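Long-range contact in ABC transporter periplasmic-binding protein YtfQ (Mycobacterium smegmatis, PDB 6HB0), which probably binds a carbohydrate as the periplasmic solute-binding component of an L-arabinofuranose ABC transporter: residues K232-A244 / A253-P265. Residues are numbered along the deposited sequence; the frame is centred on the assembly and turned at random.
Sequences KPGTDIKIVAVDA and ADGKFNYIVECNP. With ZN (zinc ion), chain F.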
# COMPACT_ATOMS: atom_id res chain seq x y z
N LYS A 232 -8.06 -28.26 -1.13
CA LYS A 232 -6.95 -27.84 -1.96
C LYS A 232 -7.05 -26.34 -2.23
O LYS A 232 -7.87 -25.91 -3.03
CB LYS A 232 -7.01 -28.64 -3.26
CG LYS A 232 -5.67 -29.19 -3.70
CD LYS A 232 -5.66 -29.47 -5.20
CE LYS A 232 -4.34 -29.02 -5.81
NZ LYS A 232 -4.34 -29.22 -7.29
N PRO A 233 -6.21 -25.54 -1.54
CA PRO A 233 -6.34 -24.09 -1.72
C PRO A 233 -5.92 -23.75 -3.11
O PRO A 233 -4.98 -24.28 -3.58
CB PRO A 233 -5.35 -23.51 -0.70
CG PRO A 233 -4.35 -24.57 -0.53
CD PRO A 233 -5.13 -25.86 -0.60
N GLY A 234 -6.62 -22.86 -3.75
CA GLY A 234 -6.32 -22.53 -5.13
C GLY A 234 -7.16 -23.28 -6.14
O GLY A 234 -7.28 -22.83 -7.26
N THR A 235 -7.72 -24.42 -5.76
CA THR A 235 -8.63 -25.17 -6.66
C THR A 235 -10.02 -25.35 -6.07
O THR A 235 -10.99 -24.93 -6.67
CB THR A 235 -8.07 -26.55 -7.01
OG1 THR A 235 -6.68 -26.41 -7.31
CG2 THR A 235 -8.79 -27.11 -8.22
N ASP A 236 -10.12 -25.96 -4.90
CA ASP A 236 -11.41 -26.13 -4.23
C ASP A 236 -11.94 -24.82 -3.68
O ASP A 236 -13.14 -24.53 -3.76
CB ASP A 236 -11.25 -27.09 -3.06
CG ASP A 236 -10.89 -28.51 -3.50
OD1 ASP A 236 -11.31 -28.87 -4.63
OD2 ASP A 236 -10.23 -29.25 -2.71
N ILE A 237 -11.02 -24.06 -3.08
CA ILE A 237 -11.34 -22.73 -2.57
C ILE A 237 -10.24 -21.83 -3.12
O ILE A 237 -9.05 -22.05 -2.87
CB ILE A 237 -11.32 -22.69 -1.03
CG1 ILE A 237 -12.42 -23.60 -0.45
CG2 ILE A 237 -11.53 -21.26 -0.56
CD1 ILE A 237 -12.49 -23.69 1.07
N LYS A 238 -10.65 -20.85 -3.88
CA LYS A 238 -9.76 -19.89 -4.48
C LYS A 238 -9.44 -18.79 -3.46
O LYS A 238 -10.23 -18.49 -2.56
CB LYS A 238 -10.42 -19.32 -5.71
CG LYS A 238 -10.59 -20.38 -6.80
CD LYS A 238 -10.87 -19.75 -8.16
CE LYS A 238 -10.96 -20.78 -9.29
NZ LYS A 238 -10.48 -22.15 -8.96
N ILE A 239 -8.25 -18.20 -3.59
CA ILE A 239 -7.79 -17.18 -2.67
C ILE A 239 -7.33 -15.98 -3.48
O ILE A 239 -6.49 -16.10 -4.42
CB ILE A 239 -6.63 -17.70 -1.84
CG1 ILE A 239 -7.08 -18.85 -0.96
CG2 ILE A 239 -6.08 -16.57 -0.97
CD1 ILE A 239 -5.97 -19.51 -0.21
N VAL A 240 -7.93 -14.84 -3.19
CA VAL A 240 -7.49 -13.57 -3.77
C VAL A 240 -6.99 -12.73 -2.59
O VAL A 240 -7.67 -12.66 -1.54
CB VAL A 240 -8.56 -12.88 -4.60
CG1 VAL A 240 -9.88 -12.71 -3.85
CG2 VAL A 240 -8.10 -11.52 -5.11
N ALA A 241 -5.78 -12.16 -2.71
CA ALA A 241 -5.15 -11.43 -1.58
C ALA A 241 -4.56 -10.13 -1.98
O ALA A 241 -4.30 -9.88 -3.14
CB ALA A 241 -4.12 -12.30 -0.90
N VAL A 242 -4.35 -9.26 -1.00
CA VAL A 242 -3.59 -8.04 -1.19
C VAL A 242 -2.17 -8.24 -0.68
O VAL A 242 -1.97 -8.89 0.33
CB VAL A 242 -4.27 -6.89 -0.45
CG1 VAL A 242 -3.53 -5.59 -0.70
CG2 VAL A 242 -5.74 -6.78 -0.87
N ASP A 243 -1.20 -7.64 -1.38
CA ASP A 243 0.24 -7.55 -1.02
C ASP A 243 1.07 -8.54 -1.87
O ASP A 243 1.01 -9.76 -1.71
CB ASP A 243 0.58 -7.83 0.45
CG ASP A 243 0.01 -6.85 1.44
OD1 ASP A 243 -0.29 -5.68 1.12
OD2 ASP A 243 -0.11 -7.28 2.58
N ALA A 244 1.85 -8.00 -2.78
CA ALA A 244 2.66 -8.83 -3.64
C ALA A 244 4.01 -9.06 -2.98
O ALA A 244 5.03 -8.58 -3.44
CB ALA A 244 2.80 -8.14 -4.97
N ALA A 253 2.48 -18.63 -7.28
CA ALA A 253 3.25 -19.41 -8.23
C ALA A 253 3.02 -20.92 -8.04
O ALA A 253 2.90 -21.63 -9.01
CB ALA A 253 4.73 -19.06 -8.12
N ASP A 254 2.90 -21.38 -6.79
CA ASP A 254 2.54 -22.76 -6.48
C ASP A 254 1.06 -23.12 -6.76
O ASP A 254 0.68 -24.25 -6.51
CB ASP A 254 2.85 -23.10 -5.01
CG ASP A 254 4.35 -23.01 -4.67
OD1 ASP A 254 5.19 -22.93 -5.60
OD2 ASP A 254 4.67 -23.00 -3.47
N GLY A 255 0.24 -22.18 -7.22
CA GLY A 255 -1.19 -22.42 -7.46
C GLY A 255 -2.06 -22.49 -6.20
O GLY A 255 -3.19 -22.85 -6.28
N LYS A 256 -1.57 -22.06 -5.07
CA LYS A 256 -2.34 -22.10 -3.81
C LYS A 256 -3.10 -20.80 -3.55
O LYS A 256 -4.05 -20.81 -2.80
CB LYS A 256 -1.40 -22.39 -2.67
CG LYS A 256 -0.74 -23.74 -2.91
CD LYS A 256 -0.06 -24.21 -1.65
CE LYS A 256 0.48 -25.61 -1.82
NZ LYS A 256 1.03 -26.00 -0.50
N PHE A 257 -2.64 -19.69 -4.11
CA PHE A 257 -3.42 -18.47 -4.26
C PHE A 257 -3.79 -18.40 -5.75
O PHE A 257 -3.19 -19.07 -6.58
CB PHE A 257 -2.60 -17.21 -3.96
CG PHE A 257 -2.39 -16.88 -2.51
CD1 PHE A 257 -2.57 -17.79 -1.50
CD2 PHE A 257 -1.90 -15.61 -2.19
CE1 PHE A 257 -2.32 -17.43 -0.18
CE2 PHE A 257 -1.66 -15.24 -0.89
CZ PHE A 257 -1.87 -16.15 0.12
N ASN A 258 -4.79 -17.59 -6.08
CA ASN A 258 -5.19 -17.39 -7.47
C ASN A 258 -4.92 -16.01 -7.98
O ASN A 258 -4.74 -15.82 -9.19
CB ASN A 258 -6.68 -17.72 -7.58
CG ASN A 258 -6.96 -19.14 -7.10
OD1 ASN A 258 -7.12 -19.38 -5.91
ND2 ASN A 258 -6.93 -20.10 -8.01
N TYR A 259 -4.89 -15.00 -7.10
CA TYR A 259 -4.69 -13.65 -7.56
C TYR A 259 -4.19 -12.77 -6.41
O TYR A 259 -4.67 -12.89 -5.25
CB TYR A 259 -5.97 -13.09 -8.12
CG TYR A 259 -5.83 -11.88 -9.02
CD1 TYR A 259 -5.17 -11.98 -10.25
CD2 TYR A 259 -6.36 -10.66 -8.66
CE1 TYR A 259 -5.03 -10.86 -11.07
CE2 TYR A 259 -6.23 -9.56 -9.49
CZ TYR A 259 -5.58 -9.69 -10.70
OH TYR A 259 -5.48 -8.59 -11.46
N ILE A 260 -3.22 -11.90 -6.73
CA ILE A 260 -2.72 -10.90 -5.81
C ILE A 260 -2.80 -9.51 -6.43
O ILE A 260 -2.54 -9.33 -7.62
CB ILE A 260 -1.30 -11.24 -5.41
CG1 ILE A 260 -1.28 -12.43 -4.48
CG2 ILE A 260 -0.63 -10.05 -4.69
CD1 ILE A 260 0.13 -12.95 -4.26
N VAL A 261 -3.21 -8.53 -5.62
CA VAL A 261 -3.20 -7.14 -6.01
C VAL A 261 -2.38 -6.34 -5.02
O VAL A 261 -2.29 -6.72 -3.83
CB VAL A 261 -4.62 -6.52 -6.11
CG1 VAL A 261 -5.42 -7.23 -7.18
CG2 VAL A 261 -5.33 -6.60 -4.80
N GLU A 262 -1.82 -5.22 -5.46
CA GLU A 262 -1.16 -4.29 -4.55
C GLU A 262 -1.19 -2.94 -5.15
O GLU A 262 -1.02 -2.82 -6.36
CB GLU A 262 0.29 -4.69 -4.29
CG GLU A 262 0.96 -3.77 -3.28
CD GLU A 262 2.41 -4.10 -2.99
OE1 GLU A 262 2.69 -5.29 -2.80
OE2 GLU A 262 3.27 -3.16 -2.90
N CYS A 263 -1.45 -1.92 -4.34
CA CYS A 263 -1.24 -0.54 -4.72
C CYS A 263 0.08 -0.17 -4.04
O CYS A 263 0.20 -0.24 -2.81
CB CYS A 263 -2.35 0.37 -4.22
SG CYS A 263 -2.17 2.08 -4.77
N ASN A 264 1.06 0.23 -4.81
CA ASN A 264 2.37 0.55 -4.25
C ASN A 264 2.36 1.82 -3.38
O ASN A 264 1.59 2.74 -3.56
CB ASN A 264 3.41 0.81 -5.34
CG ASN A 264 3.82 -0.41 -6.11
OD1 ASN A 264 4.31 -0.26 -7.21
ND2 ASN A 264 3.70 -1.58 -5.54
N PRO A 265 3.29 1.87 -2.43
CA PRO A 265 3.62 3.18 -1.89
C PRO A 265 4.38 4.01 -2.91
O PRO A 265 4.72 3.56 -4.04
CB PRO A 265 4.53 2.84 -0.71
CG PRO A 265 5.24 1.63 -1.17
CD PRO A 265 4.23 0.84 -1.99
ZN ZN F . -2.96 1.93 -6.88
O HOH W 1 -4.66 -23.03 -8.71
O HOH W 2 -2.61 3.69 -7.82
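Asn-258 bridges to the 232-244 segment with both ends of its amide. ND2 donates to Gly-234 O at 2.9 Å, in its own amide plane and almost straight (178°), while OD1 accepts from Ile-239 N at 2.8 Å. These two bonds fix the rotation of the amide, and a water joins Gly-234 O to Gly-255 O. Ile-239 O takes Asn-258 N at 2.8 Å and, weakly, Tyr-259 N. Parallel strand pairing then continues through Ala-241 N to Tyr-259 O, Val-261 N to Ala-241 O and Asp-243 N to Val-261 O. Just past the end of strand 238-242, Ala-244 N donates to Glu-262 OE1 at 2.8 Å, on its anti lone pair; the extended Glu-262 side chain (CG anti to the backbone N, chi1 -176°) carries the carboxylate there, and OE2 takes Asn-264 ND2 from above the carboxylate plane. On the face bearing Ala-241 and Ile-260, Ile-239 CG2 lies over the Phe-257 ring in a CH-pi contact, 4.0 Å from its centroid. Cys-263 SG binds a zinc ion together with Glu-128, Asp-292 and a water. Helix 246-253 connects the two parallel strands as a beta-alpha-beta crossover; strand 210-213 flanks 238-242, antiparallel strand 292-295 flanks 259-263, and helix 126-140 packs against Val-240 and Val-242.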